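Local coordinates for Rx protein (Solanum tuberosum, PDB 4M70) that probably acts as an intracellular NB-LRR immune receptor that confers pathogen resistance and triggers the hypersensitive response, here represented by its N-terminal coiled-coil domain, at residues M5-A8 with A9-L13; H18-M21 with E22-C26; L82-N85 with L86-S90; A92-E95 with I96-L100. One frame throughout, in Å; residues are numbered along the deposited sequence.

Contact 1 (M5-A8 with A9-L13); sequences MAYA and AVTSL
Thr11 and Tyr7 meet one turn apart on helix 4-24, and their polar contact centres on the carbonyl of Tyr7. Tyr7 O takes two donors from the same residue: Thr11 OG1 at 2.7 Å and Thr11 N at 2.9 Å. They arrive from opposite faces of the carbonyl plane, the hydroxyl standing 38° out of it. Thr11 OG1 is placed there by a chi1 of -60°, which sets it beside its own backbone N, with CG2 anti to that N. Arg39 of helix 29-42 also bonds to this hydroxyl. Backbone bonds of the usual alpha-helical i to i+4 kind run alongside, Ala9 N to Met5 O and Ser12 N to Ala8 O both at 2.9 Å. The helix is the first of the four in this coiled-coil domain, and its small Ala6 and Ala9 side chains probably allow helices 29-42 and 56-81 to come close, Ala6 resting on Leu42 and Ile62, Ala9 on Ala66 and Tyr67. Carbon-oxygen contacts complete the turn. The Tyr7 ring passes obliquely by the hydroxyl, its CE1 3.6 Å from Thr11 OG1, while Val10 CG2 sits 3.3 Å from Ala6 O.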
ATOM      1  N   MET A   5      -3.878   4.321 -16.736  1.00 59.85           N
ATOM      2  CA  MET A   5      -2.652   4.575 -15.989  1.00 60.25           C
ATOM      3  C   MET A   5      -2.753   3.997 -14.595  1.00 57.90           C
ATOM      4  O   MET A   5      -1.809   3.381 -14.089  1.00 53.42           O
ATOM      5  CB  MET A   5      -2.387   6.076 -15.922  1.00 60.39           C
ATOM      6  CG  MET A   5      -2.270   6.707 -17.292  1.00 69.27           C
ATOM      7  SD  MET A   5      -0.980   5.936 -18.274  1.00 89.80           S
ATOM      8  CE  MET A   5      -1.942   4.773 -19.268  1.00 69.98           C
ATOM      9  N   ALA A   6      -3.916   4.200 -13.985  1.00 62.23           N
ATOM     10  CA  ALA A   6      -4.204   3.657 -12.671  1.00 55.87           C
ATOM     11  C   ALA A   6      -4.221   2.133 -12.710  1.00 56.49           C
ATOM     12  O   ALA A   6      -3.669   1.480 -11.825  1.00 61.01           O
ATOM     13  CB  ALA A   6      -5.534   4.196 -12.149  1.00 56.02           C
ATOM     14  N   TYR A   7      -4.869   1.570 -13.728  1.00 57.97           N
ATOM     15  CA  TYR A   7      -4.918   0.119 -13.887  1.00 56.42           C
ATOM     16  C   TYR A   7      -3.501  -0.444 -13.975  1.00 59.20           C
ATOM     17  O   TYR A   7      -3.163  -1.414 -13.285  1.00 55.26           O
ATOM     18  CB  TYR A   7      -5.731  -0.262 -15.130  1.00 59.34           C
ATOM     19  CG  TYR A   7      -5.970  -1.753 -15.293  1.00 57.73           C
ATOM     20  CD1 TYR A   7      -5.027  -2.576 -15.906  1.00 61.91           C
ATOM     21  CD2 TYR A   7      -7.144  -2.334 -14.839  1.00 61.42           C
ATOM     22  CE1 TYR A   7      -5.249  -3.940 -16.049  1.00 61.15           C
ATOM     23  CE2 TYR A   7      -7.375  -3.694 -14.978  1.00 64.60           C
ATOM     24  CZ  TYR A   7      -6.426  -4.489 -15.583  1.00 59.97           C
ATOM     25  OH  TYR A   7      -6.657  -5.838 -15.723  1.00 70.75           O
ATOM     26  N   ALA A   8      -2.672   0.179 -14.809  1.00 54.28           N
ATOM     27  CA  ALA A   8      -1.302  -0.289 -14.999  1.00 53.44           C
ATOM     28  C   ALA A   8      -0.481  -0.188 -13.716  1.00 46.35           C
ATOM     29  O   ALA A   8       0.250  -1.115 -13.355  1.00 47.95           O
ATOM     30  CB  ALA A   8      -0.628   0.483 -16.126  1.00 53.55           C
ATOM     31  N   ALA A   9      -0.612   0.937 -13.023  1.00 50.87           N
ATOM     32  CA  ALA A   9       0.131   1.157 -11.789  1.00 52.29           C
ATOM     33  C   ALA A   9      -0.266   0.179 -10.679  1.00 53.00           C
ATOM     34  O   ALA A   9       0.601  -0.390 -10.004  1.00 49.48           O
ATOM     35  CB  ALA A   9      -0.044   2.590 -11.324  1.00 52.07           C
ATOM     36  N   VAL A  10      -1.570  -0.010 -10.493  1.00 51.89           N
ATOM     37  CA  VAL A  10      -2.076  -0.949  -9.493  1.00 46.08           C
ATOM     38  C   VAL A  10      -1.656  -2.378  -9.828  1.00 49.05           C
ATOM     39  O   VAL A  10      -1.283  -3.149  -8.943  1.00 50.23           O
ATOM     40  CB  VAL A  10      -3.621  -0.853  -9.336  1.00 50.62           C
ATOM     41  CG1 VAL A  10      -4.158  -1.991  -8.473  1.00 47.95           C
ATOM     42  CG2 VAL A  10      -4.011   0.491  -8.739  1.00 46.35           C
ATOM     43  N   THR A  11      -1.676  -2.714 -11.116  1.00 55.28           N
ATOM     44  CA  THR A  11      -1.220  -4.031 -11.568  1.00 56.09           C
ATOM     45  C   THR A  11       0.249  -4.252 -11.212  1.00 51.95           C
ATOM     46  O   THR A  11       0.646  -5.323 -10.711  1.00 50.44           O
ATOM     47  CB  THR A  11      -1.388  -4.188 -13.095  1.00 54.10           C
ATOM     48  OG1 THR A  11      -2.772  -4.042 -13.446  1.00 59.45           O
ATOM     49  CG2 THR A  11      -0.882  -5.550 -13.560  1.00 50.22           C
ATOM     50  N   SER A  12       1.047  -3.220 -11.453  1.00 50.42           N
ATOM     51  CA  SER A  12       2.464  -3.284 -11.146  1.00 56.55           C
ATOM     52  C   SER A  12       2.684  -3.438  -9.637  1.00 53.60           C
ATOM     53  O   SER A  12       3.558  -4.195  -9.205  1.00 53.56           O
ATOM     54  CB  SER A  12       3.171  -2.044 -11.692  1.00 54.23           C
ATOM     55  OG  SER A  12       4.570  -2.136 -11.503  1.00 57.86           O
ATOM     56  N   LEU A  13       1.876  -2.742  -8.842  1.00 46.91           N
ATOM     57  CA  LEU A  13       1.960  -2.838  -7.384  1.00 52.90           C
ATOM     58  C   LEU A  13       1.590  -4.239  -6.882  1.00 51.79           C
ATOM     59  O   LEU A  13       2.196  -4.753  -5.938  1.00 50.24           O
ATOM     60  CB  LEU A  13       1.075  -1.775  -6.717  1.00 54.79           C
ATOM     61  CG  LEU A  13       1.065  -1.767  -5.187  1.00 49.73           C
ATOM     62  CD1 LEU A  13       2.493  -1.736  -4.639  1.00 47.34           C
ATOM     63  CD2 LEU A  13       0.255  -0.600  -4.642  1.00 46.50           C
TER

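Contact 2 (H18-M21 with E22-C26); sequences HQSM and ELTGC
The C-terminal end of helix 4-24 is closed by Thr24, whose hydroxyl reaches back to Ser20 and forward to Cys26. Thr24 OG1 donates to Ser20 O at 2.6 Å, coming from above the carbonyl plane, while Thr24 N reaches the same oxygen at 2.8 Å from the opposite face. Two bonds therefore grip one carbonyl near the helix end. A chi1 of 68° holds OG1 between the backbone N and the carbonyl carbon of its own residue, from where it also accepts from Cys26 N at 3.1 Å in a fairly straight bond (162°). That second bond makes an ST turn, which leads the chain out of the first helix of the four-helix domain. Gly25, with positive phi, is the first residue to leave helical geometry; its N still bonds to Met21 O at 2.7 Å, though this bond is less straight, 142° at the hydrogen. Beyond it Cys26 O comes 3.6 Å from Met21 CG. On the inner side Ser20 OG bonds to Ser77 OG of helix 56-81, and Thr24 CG2 passes 3.9 Å from Ser20 OG. One turn back, Glu22 runs its extended chain past His18, CG 3.3 Å from His18 O.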
ATOM      1  N   HIS A  18       3.523  -9.462  -4.780  1.00 48.67           N
ATOM      2  CA  HIS A  18       3.818 -10.889  -4.912  1.00 55.91           C
ATOM      3  C   HIS A  18       5.324 -11.200  -4.915  1.00 59.95           C
ATOM      4  O   HIS A  18       5.747 -12.206  -4.331  1.00 56.43           O
ATOM      5  CB  HIS A  18       3.117 -11.496  -6.128  1.00 59.09           C
ATOM      6  CG  HIS A  18       1.771 -12.073  -5.804  1.00 62.01           C
ATOM      7  ND1 HIS A  18       0.975 -12.691  -6.746  1.00 62.48           N
ATOM      8  CD2 HIS A  18       1.081 -12.117  -4.641  1.00 60.71           C
ATOM      9  CE1 HIS A  18      -0.145 -13.097  -6.172  1.00 65.81           C
ATOM     10  NE2 HIS A  18      -0.108 -12.759  -4.896  1.00 61.47           N
ATOM     11  N   GLN A  19       6.128 -10.358  -5.569  1.00 53.62           N
ATOM     12  CA  GLN A  19       7.583 -10.534  -5.536  1.00 54.78           C
ATOM     13  C   GLN A  19       8.120 -10.442  -4.103  1.00 55.44           C
ATOM     14  O   GLN A  19       8.975 -11.243  -3.683  1.00 53.76           O
ATOM     15  CB  GLN A  19       8.277  -9.513  -6.440  1.00 48.23           C
ATOM     16  CG  GLN A  19       8.039  -9.742  -7.930  1.00 53.29           C
ATOM     17  CD  GLN A  19       8.623  -8.636  -8.794  1.00 60.82           C
ATOM     18  OE1 GLN A  19       8.762  -7.493  -8.354  1.00 58.40           O
ATOM     19  NE2 GLN A  19       8.977  -8.975 -10.028  1.00 61.50           N
ATOM     20  N   SER A  20       7.603  -9.468  -3.357  1.00 46.62           N
ATOM     21  CA  SER A  20       7.969  -9.310  -1.957  1.00 56.09           C
ATOM     22  C   SER A  20       7.547 -10.533  -1.151  1.00 58.26           C
ATOM     23  O   SER A  20       8.269 -10.957  -0.262  1.00 60.74           O
ATOM     24  CB  SER A  20       7.343  -8.046  -1.365  1.00 59.85           C
ATOM     25  OG  SER A  20       7.728  -7.866  -0.008  1.00 55.88           O
ATOM     26  N   MET A  21       6.379 -11.091  -1.461  1.00 59.54           N
ATOM     27  CA  MET A  21       5.898 -12.288  -0.766  1.00 62.73           C
ATOM     28  C   MET A  21       6.824 -13.467  -1.013  1.00 68.81           C
ATOM     29  O   MET A  21       7.184 -14.195  -0.088  1.00 63.72           O
ATOM     30  CB  MET A  21       4.470 -12.656  -1.187  1.00 54.51           C
ATOM     31  CG  MET A  21       3.392 -11.743  -0.630  1.00 56.81           C
ATOM     32  SD  MET A  21       1.737 -12.066  -1.288  1.00 70.13           S
ATOM     33  CE  MET A  21       1.464 -13.761  -0.752  1.00 60.62           C
ATOM     34  N   GLU A  22       7.210 -13.642  -2.274  1.00 60.92           N
ATOM     35  CA  GLU A  22       8.123 -14.711  -2.653  1.00 63.91           C
ATOM     36  C   GLU A  22       9.455 -14.579  -1.929  1.00 67.16           C
ATOM     37  O   GLU A  22      10.029 -15.575  -1.484  1.00 70.42           O
ATOM     38  CB  GLU A  22       8.356 -14.710  -4.162  1.00 66.69           C
ATOM     39  CG  GLU A  22       7.153 -15.137  -4.985  1.00 71.82           C
ATOM     40  CD  GLU A  22       7.459 -15.190  -6.471  1.00 85.70           C
ATOM     41  OE1 GLU A  22       8.656 -15.173  -6.837  1.00 84.88           O
ATOM     42  OE2 GLU A  22       6.501 -15.238  -7.272  1.00 86.67           O
ATOM     43  N   LEU A  23       9.950 -13.350  -1.809  1.00 63.18           N
ATOM     44  CA  LEU A  23      11.248 -13.153  -1.171  1.00 62.87           C
ATOM     45  C   LEU A  23      11.207 -13.236   0.354  1.00 62.03           C
ATOM     46  O   LEU A  23      12.080 -13.846   0.977  1.00 66.61           O
ATOM     47  CB  LEU A  23      11.862 -11.819  -1.588  1.00 51.90           C
ATOM     48  CG  LEU A  23      13.261 -11.660  -0.997  1.00 63.64           C
ATOM     49  CD1 LEU A  23      14.173 -12.773  -1.519  1.00 60.82           C
ATOM     50  CD2 LEU A  23      13.846 -10.283  -1.281  1.00 61.57           C
ATOM     51  N   THR A  24      10.184 -12.635   0.946  1.00 56.58           N
ATOM     52  CA  THR A  24      10.129 -12.420   2.385  1.00 61.33           C
ATOM     53  C   THR A  24       9.270 -13.456   3.097  1.00 64.42           C
ATOM     54  O   THR A  24       9.485 -13.741   4.275  1.00 63.97           O
ATOM     55  CB  THR A  24       9.565 -11.018   2.716  1.00 59.45           C
ATOM     56  OG1 THR A  24       8.180 -10.956   2.348  1.00 60.08           O
ATOM     57  CG2 THR A  24      10.337  -9.939   1.966  1.00 55.73           C
ATOM     58  N   GLY A  25       8.283 -14.005   2.396  1.00 62.14           N
ATOM     59  CA  GLY A  25       7.398 -14.969   3.019  1.00 64.09           C
ATOM     60  C   GLY A  25       6.278 -14.285   3.778  1.00 69.77           C
ATOM     61  O   GLY A  25       5.412 -14.949   4.352  1.00 70.85           O
ATOM     62  N   CYS A  26       6.296 -12.953   3.778  1.00 63.57           N
ATOM     63  CA  CYS A  26       5.290 -12.168   4.486  1.00 63.69           C
ATOM     64  C   CYS A  26       3.893 -12.442   3.959  1.00 67.09           C
ATOM     65  O   CYS A  26       3.711 -12.781   2.786  1.00 64.28           O
ATOM     66  CB  CYS A  26       5.577 -10.668   4.372  1.00 61.54           C
ATOM     67  SG  CYS A  26       7.067 -10.080   5.197  1.00 74.98           S
TER

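Contact 3 (L82-N85 with L86-S90); sequences LAQN and LEERS
Glu88 OE1 takes the backbone N-H of Gln84 at 2.7 Å, the shortest polar bond between the loop 82-85 and the first turn of helix 86-119. The donor meets this oxygen nearly head-on to the C-O bond, with an N-H...O angle of 161°. Glu88 gets there with its chain extended beyond CG, reaching back from the helix to the loop. The side chain crosses that of Gln84 obliquely, OE1 3.2 Å from Gln84 CB. In the reverse direction, Asn85 OD1 accepts from Glu88 N at 2.8 Å, the donor tilted 28° from the amide plane. The chi1 of 59° tucks the Asn85 amide between its own N and C, turning OD1 towards the N-H groups at the start of the helix. The Asn85 and Glu88 side chains cross at about a right angle, Asn85 ND2 3.3 Å from Glu88 CD. Behind them Ala83 CB packs 3.8 Å from Arg89 CA, and Arg89 N bonds to Asn85 O at 3.2 Å, beginning the helical backbone pattern. The carboxylate of Glu87 turns instead to Arg91, with which it forms a salt bridge. Asn85 is thus the N-cap of helix 86-119, and the Glu88-Gln84 bond an added tie from the first turn to the loop, at the surface turn between helices 56-81 and 86-119.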
ATOM      1  N   LEU A  82      18.705  -8.630   3.442  1.00 52.87           N
ATOM      2  CA  LEU A  82      19.977  -8.294   4.056  1.00 54.38           C
ATOM      3  C   LEU A  82      19.947  -8.457   5.571  1.00 64.45           C
ATOM      4  O   LEU A  82      20.958  -8.235   6.238  1.00 65.33           O
ATOM      5  CB  LEU A  82      20.369  -6.861   3.690  1.00 56.52           C
ATOM      6  CG  LEU A  82      20.675  -6.609   2.212  1.00 63.04           C
ATOM      7  CD1 LEU A  82      20.860  -5.118   1.940  1.00 59.97           C
ATOM      8  CD2 LEU A  82      21.904  -7.393   1.770  1.00 62.24           C
ATOM      9  N   ALA A  83      18.786  -8.830   6.110  1.00 64.22           N
ATOM     10  CA  ALA A  83      18.617  -8.920   7.557  1.00 60.24           C
ATOM     11  C   ALA A  83      19.630  -9.861   8.201  1.00 62.57           C
ATOM     12  O   ALA A  83      19.726 -11.038   7.847  1.00 65.25           O
ATOM     13  CB  ALA A  83      17.201  -9.360   7.897  1.00 59.25           C
ATOM     14  N   GLN A  84      20.380  -9.319   9.154  1.00 63.03           N
ATOM     15  CA  GLN A  84      21.409 -10.061   9.869  1.00 66.55           C
ATOM     16  C   GLN A  84      20.885 -10.610  11.193  1.00 71.13           C
ATOM     17  O   GLN A  84      21.514 -11.464  11.820  1.00 70.48           O
ATOM     18  CB  GLN A  84      22.618  -9.158  10.124  1.00 67.30           C
ATOM     19  CG  GLN A  84      23.326  -8.682   8.861  1.00 73.94           C
ATOM     20  CD  GLN A  84      24.495  -7.760   9.159  1.00 78.54           C
ATOM     21  OE1 GLN A  84      24.522  -7.084  10.190  1.00 87.28           O
ATOM     22  NE2 GLN A  84      25.459  -7.711   8.248  1.00 81.46           N
ATOM     23  N   ASN A  85      19.725 -10.109  11.608  1.00 64.30           N
ATOM     24  CA  ASN A  85      19.124 -10.515  12.873  1.00 61.01           C
ATOM     25  C   ASN A  85      17.608 -10.378  12.923  1.00 65.75           C
ATOM     26  O   ASN A  85      16.975  -9.952  11.955  1.00 67.86           O
ATOM     27  CB  ASN A  85      19.751  -9.733  14.029  1.00 62.08           C
ATOM     28  CG  ASN A  85      19.583  -8.235  13.878  1.00 64.39           C
ATOM     29  OD1 ASN A  85      18.470  -7.711  13.964  1.00 67.39           O
ATOM     30  ND2 ASN A  85      20.688  -7.535  13.642  1.00 63.54           N
ATOM     31  N   LEU A  86      17.037 -10.761  14.060  1.00 62.75           N
ATOM     32  CA  LEU A  86      15.594 -10.745  14.256  1.00 61.10           C
ATOM     33  C   LEU A  86      15.027  -9.321  14.251  1.00 63.87           C
ATOM     34  O   LEU A  86      13.953  -9.076  13.690  1.00 64.27           O
ATOM     35  CB  LEU A  86      15.255 -11.438  15.582  1.00 63.33           C
ATOM     36  CG  LEU A  86      13.807 -11.789  15.931  1.00 72.66           C
ATOM     37  CD1 LEU A  86      13.365 -13.048  15.201  1.00 72.52           C
ATOM     38  CD2 LEU A  86      13.647 -11.956  17.436  1.00 73.45           C
ATOM     39  N   GLU A  87      15.754  -8.381  14.854  1.00 62.83           N
ATOM     40  CA  GLU A  87      15.299  -6.991  14.931  1.00 60.22           C
ATOM     41  C   GLU A  87      15.238  -6.308  13.565  1.00 61.94           C
ATOM     42  O   GLU A  87      14.249  -5.647  13.236  1.00 63.85           O
ATOM     43  CB  GLU A  87      16.197  -6.177  15.869  1.00 62.79           C
ATOM     44  CG  GLU A  87      15.871  -4.684  15.868  1.00 65.49           C
ATOM     45  CD  GLU A  87      16.762  -3.870  16.788  1.00 76.91           C
ATOM     46  OE1 GLU A  87      17.512  -4.471  17.586  1.00 80.19           O
ATOM     47  OE2 GLU A  87      16.702  -2.623  16.721  1.00 80.39           O
ATOM     48  N   GLU A  88      16.294  -6.479  12.773  1.00 61.48           N
ATOM     49  CA  GLU A  88      16.378  -5.859  11.454  1.00 58.23           C
ATOM     50  C   GLU A  88      15.268  -6.417  10.570  1.00 58.86           C
ATOM     51  O   GLU A  88      14.577  -5.678   9.846  1.00 68.36           O
ATOM     52  CB  GLU A  88      17.749  -6.144  10.830  1.00 57.67           C
ATOM     53  CG  GLU A  88      18.918  -5.378  11.457  1.00 62.72           C
ATOM     54  CD  GLU A  88      20.269  -5.782  10.875  1.00 68.10           C
ATOM     55  OE1 GLU A  88      20.350  -6.841  10.217  1.00 66.67           O
ATOM     56  OE2 GLU A  88      21.254  -5.041  11.085  1.00 71.82           O
ATOM     57  N   ARG A  89      15.090  -7.730  10.672  1.00 52.45           N
ATOM     58  CA  ARG A  89      14.066  -8.454   9.936  1.00 55.93           C
ATOM     59  C   ARG A  89      12.670  -7.936  10.253  1.00 63.78           C
ATOM     60  O   ARG A  89      11.893  -7.597   9.349  1.00 62.03           O
ATOM     61  CB  ARG A  89      14.145  -9.942  10.279  1.00 58.11           C
ATOM     62  CG  ARG A  89      13.290 -10.838   9.405  1.00 68.81           C
ATOM     63  CD  ARG A  89      13.448 -12.299   9.797  1.00 72.01           C
ATOM     64  NE  ARG A  89      12.606 -13.169   8.980  1.00 76.86           N
ATOM     65  CZ  ARG A  89      12.927 -13.580   7.757  1.00 82.36           C
ATOM     66  NH1 ARG A  89      14.075 -13.205   7.206  1.00 82.87           N
ATOM     67  NH2 ARG A  89      12.100 -14.367   7.084  1.00 81.12           N
ATOM     68  N   SER A  90      12.360  -7.869  11.543  1.00 59.73           N
ATOM     69  CA  SER A  90      11.039  -7.431  11.972  1.00 56.78           C
ATOM     70  C   SER A  90      10.765  -5.980  11.606  1.00 57.40           C
ATOM     71  O   SER A  90       9.660  -5.643  11.190  1.00 60.52           O
ATOM     72  CB  SER A  90      10.855  -7.640  13.478  1.00 59.75           C
ATOM     73  OG  SER A  90      11.649  -6.733  14.224  1.00 68.15           O
TER

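Contact 4 (A92-E95 with I96-L100); sequences AMWE and IFFVL
Trp94 and Phe98, one turn apart on helix 86-119, run side by side and point the same way, the indole leaning over the start of the phenylalanine side chain. Phe98 CB lies over one face of the indole, 4.0 Å from the centroid of its six-membered ring and 24° off the normal, a CH-pi contact. The two ring planes are nearly parallel, 10° apart, yet slid so far that they barely overlap, with centroids 5.0 Å from each other. The outer rim of the six-membered ring does the touching, Trp94 CH2 meeting Phe98 CD2 and Trp94 CZ3 meeting Phe98 CB, both at 3.6 Å. Both side chains have CG anti to the backbone N, which sends them out in step along the helix. This pair is the less buried side, partly exposed although the chain of another protein touches both residues. Ile96 and Phe97, in contrast, are buried. Phe97 has Trp94 CA at its ring edge and its CD2 pressed 3.0 Å from Met93 O; Met93 CE reaches alongside to 4.0 Å from Phe97 CE2. Ile96 turns to the interior, its CG1 3.4 Å from Ala92 O, and meets Ser20, Leu28 and Ser77, while Phe97 rests on Phe31. The other protein's chain packs on Phe97 and Val99 as well. Phe98 N bonds to Trp94 O at 2.9 Å in the helical backbone. This is a helix of the four-helix coiled-coil domain of an NB-LRR receptor, one face turned to helices 4-24, 29-42 and 56-81 and an aromatic face met by another protein's chain.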
ATOM      1  N   ALA A  92      12.011  -4.341   9.084  1.00 59.53           N
ATOM      2  CA  ALA A  92      11.742  -4.307   7.644  1.00 60.62           C
ATOM      3  C   ALA A  92      10.343  -4.833   7.268  1.00 55.41           C
ATOM      4  O   ALA A  92       9.631  -4.214   6.455  1.00 58.43           O
ATOM      5  CB  ALA A  92      12.826  -5.060   6.882  1.00 56.10           C
ATOM      6  N   MET A  93       9.947  -5.961   7.861  1.00 57.81           N
ATOM      7  CA  MET A  93       8.611  -6.511   7.618  1.00 55.52           C
ATOM      8  C   MET A  93       7.543  -5.500   8.010  1.00 58.69           C
ATOM      9  O   MET A  93       6.602  -5.232   7.253  1.00 62.82           O
ATOM     10  CB  MET A  93       8.395  -7.815   8.392  1.00 58.37           C
ATOM     11  CG  MET A  93       9.142  -9.025   7.863  1.00 65.89           C
ATOM     12  SD  MET A  93       8.834 -10.480   8.890  1.00 73.07           S
ATOM     13  CE  MET A  93       7.079 -10.748   8.621  1.00 71.72           C
ATOM     14  N   TRP A  94       7.725  -4.920   9.193  1.00 58.79           N
ATOM     15  CA  TRP A  94       6.809  -3.930   9.735  1.00 56.68           C
ATOM     16  C   TRP A  94       6.687  -2.768   8.773  1.00 59.77           C
ATOM     17  O   TRP A  94       5.592  -2.238   8.545  1.00 61.02           O
ATOM     18  CB  TRP A  94       7.318  -3.428  11.089  1.00 55.16           C
ATOM     19  CG  TRP A  94       6.372  -2.507  11.816  1.00 56.14           C
ATOM     20  CD1 TRP A  94       5.523  -2.839  12.835  1.00 51.20           C
ATOM     21  CD2 TRP A  94       6.175  -1.105  11.570  1.00 54.98           C
ATOM     22  NE1 TRP A  94       4.819  -1.728  13.241  1.00 62.32           N
ATOM     23  CE2 TRP A  94       5.201  -0.655  12.483  1.00 54.42           C
ATOM     24  CE3 TRP A  94       6.731  -0.189  10.672  1.00 60.49           C
ATOM     25  CZ2 TRP A  94       4.772   0.673  12.516  1.00 55.83           C
ATOM     26  CZ3 TRP A  94       6.301   1.127  10.709  1.00 59.84           C
ATOM     27  CH2 TRP A  94       5.331   1.544  11.623  1.00 55.37           C
ATOM     28  N   GLU A  95       7.823  -2.364   8.217  1.00 54.94           N
ATOM     29  CA  GLU A  95       7.832  -1.253   7.286  1.00 55.28           C
ATOM     30  C   GLU A  95       7.004  -1.586   6.039  1.00 54.01           C
ATOM     31  O   GLU A  95       6.240  -0.744   5.538  1.00 55.40           O
ATOM     32  CB  GLU A  95       9.263  -0.878   6.913  1.00 55.17           C
ATOM     33  CG  GLU A  95       9.347   0.474   6.252  1.00 60.73           C
ATOM     34  CD  GLU A  95       8.980   1.587   7.214  1.00 64.09           C
ATOM     35  OE1 GLU A  95       9.239   1.428   8.427  1.00 61.59           O
ATOM     36  OE2 GLU A  95       8.431   2.616   6.764  1.00 68.97           O
ATOM     37  N   ILE A  96       7.148  -2.817   5.546  1.00 53.07           N
ATOM     38  CA  ILE A  96       6.333  -3.274   4.415  1.00 50.00           C
ATOM     39  C   ILE A  96       4.830  -3.222   4.712  1.00 53.45           C
ATOM     40  O   ILE A  96       4.042  -2.694   3.911  1.00 53.08           O
ATOM     41  CB  ILE A  96       6.715  -4.703   3.964  1.00 54.45           C
ATOM     42  CG1 ILE A  96       8.139  -4.725   3.398  1.00 46.87           C
ATOM     43  CG2 ILE A  96       5.757  -5.220   2.896  1.00 50.64           C
ATOM     44  CD1 ILE A  96       8.633  -6.116   3.085  1.00 49.41           C
ATOM     45  N   PHE A  97       4.444  -3.771   5.863  1.00 51.22           N
ATOM     46  CA  PHE A  97       3.034  -3.798   6.264  1.00 57.08           C
ATOM     47  C   PHE A  97       2.459  -2.389   6.353  1.00 50.70           C
ATOM     48  O   PHE A  97       1.387  -2.097   5.812  1.00 56.68           O
ATOM     49  CB  PHE A  97       2.851  -4.482   7.614  1.00 46.93           C
ATOM     50  CG  PHE A  97       3.121  -5.949   7.590  1.00 50.08           C
ATOM     51  CD1 PHE A  97       2.307  -6.816   6.878  1.00 52.60           C
ATOM     52  CD2 PHE A  97       4.148  -6.475   8.357  1.00 52.96           C
ATOM     53  CE1 PHE A  97       2.562  -8.180   6.875  1.00 58.02           C
ATOM     54  CE2 PHE A  97       4.404  -7.832   8.369  1.00 52.73           C
ATOM     55  CZ  PHE A  97       3.610  -8.687   7.627  1.00 58.77           C
ATOM     56  N   PHE A  98       3.199  -1.519   7.032  1.00 54.62           N
ATOM     57  CA  PHE A  98       2.767  -0.150   7.270  1.00 48.16           C
ATOM     58  C   PHE A  98       2.592   0.621   5.971  1.00 57.75           C
ATOM     59  O   PHE A  98       1.574   1.307   5.770  1.00 58.48           O
ATOM     60  CB  PHE A  98       3.761   0.562   8.185  1.00 51.95           C
ATOM     61  CG  PHE A  98       3.389   1.980   8.507  1.00 51.48           C
ATOM     62  CD1 PHE A  98       3.932   3.032   7.786  1.00 51.54           C
ATOM     63  CD2 PHE A  98       2.491   2.263   9.526  1.00 55.45           C
ATOM     64  CE1 PHE A  98       3.593   4.342   8.077  1.00 55.61           C
ATOM     65  CE2 PHE A  98       2.154   3.570   9.827  1.00 53.20           C
ATOM     66  CZ  PHE A  98       2.699   4.610   9.098  1.00 54.96           C
ATOM     67  N   VAL A  99       3.582   0.511   5.086  1.00 53.50           N
ATOM     68  CA  VAL A  99       3.492   1.223   3.820  1.00 53.73           C
ATOM     69  C   VAL A  99       2.334   0.695   2.972  1.00 53.33           C
ATOM     70  O   VAL A  99       1.604   1.482   2.359  1.00 51.14           O
ATOM     71  CB  VAL A  99       4.832   1.221   3.029  1.00 53.06           C
ATOM     72  CG1 VAL A  99       5.175  -0.165   2.520  1.00 56.02           C
ATOM     73  CG2 VAL A  99       4.768   2.202   1.877  1.00 58.59           C
ATOM     74  N   LEU A 100       2.130  -0.621   2.976  1.00 50.13           N
ATOM     75  CA  LEU A 100       1.040  -1.179   2.185  1.00 52.24           C
ATOM     76  C   LEU A 100      -0.340  -0.778   2.696  1.00 52.22           C
ATOM     77  O   LEU A 100      -1.242  -0.508   1.902  1.00 55.43           O
ATOM     78  CB  LEU A 100       1.162  -2.698   2.078  1.00 48.16           C
ATOM     79  CG  LEU A 100       2.228  -3.156   1.085  1.00 52.42           C
ATOM     80  CD1 LEU A 100       2.357  -4.671   1.062  1.00 47.62           C
ATOM     81  CD2 LEU A 100       1.881  -2.611  -0.290  1.00 47.85           C
TER

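How the contacts relate
Contacts 1 and 2 share helix 4-24, contacts 3 and 4 helix 86-119, so the four sample two helices of one domain. Contact 3 is the surface member, its centre about 23 Å from the centre of the chain, and relies on polar capping; contacts 1, 2 and 4 are partly buried. Threonine hydroxyls return to the backbone in contacts 1 and 2, near the start of the helix in one and at its end in the other, whereas contact 4 relies on aromatic and apolar side chains. Contacts 2 and 4 meet directly, Cys26 SG lying 3.5 Å from Met93 CE. Contacts 1 and 3 are far apart, with centres about 30 Å from each other.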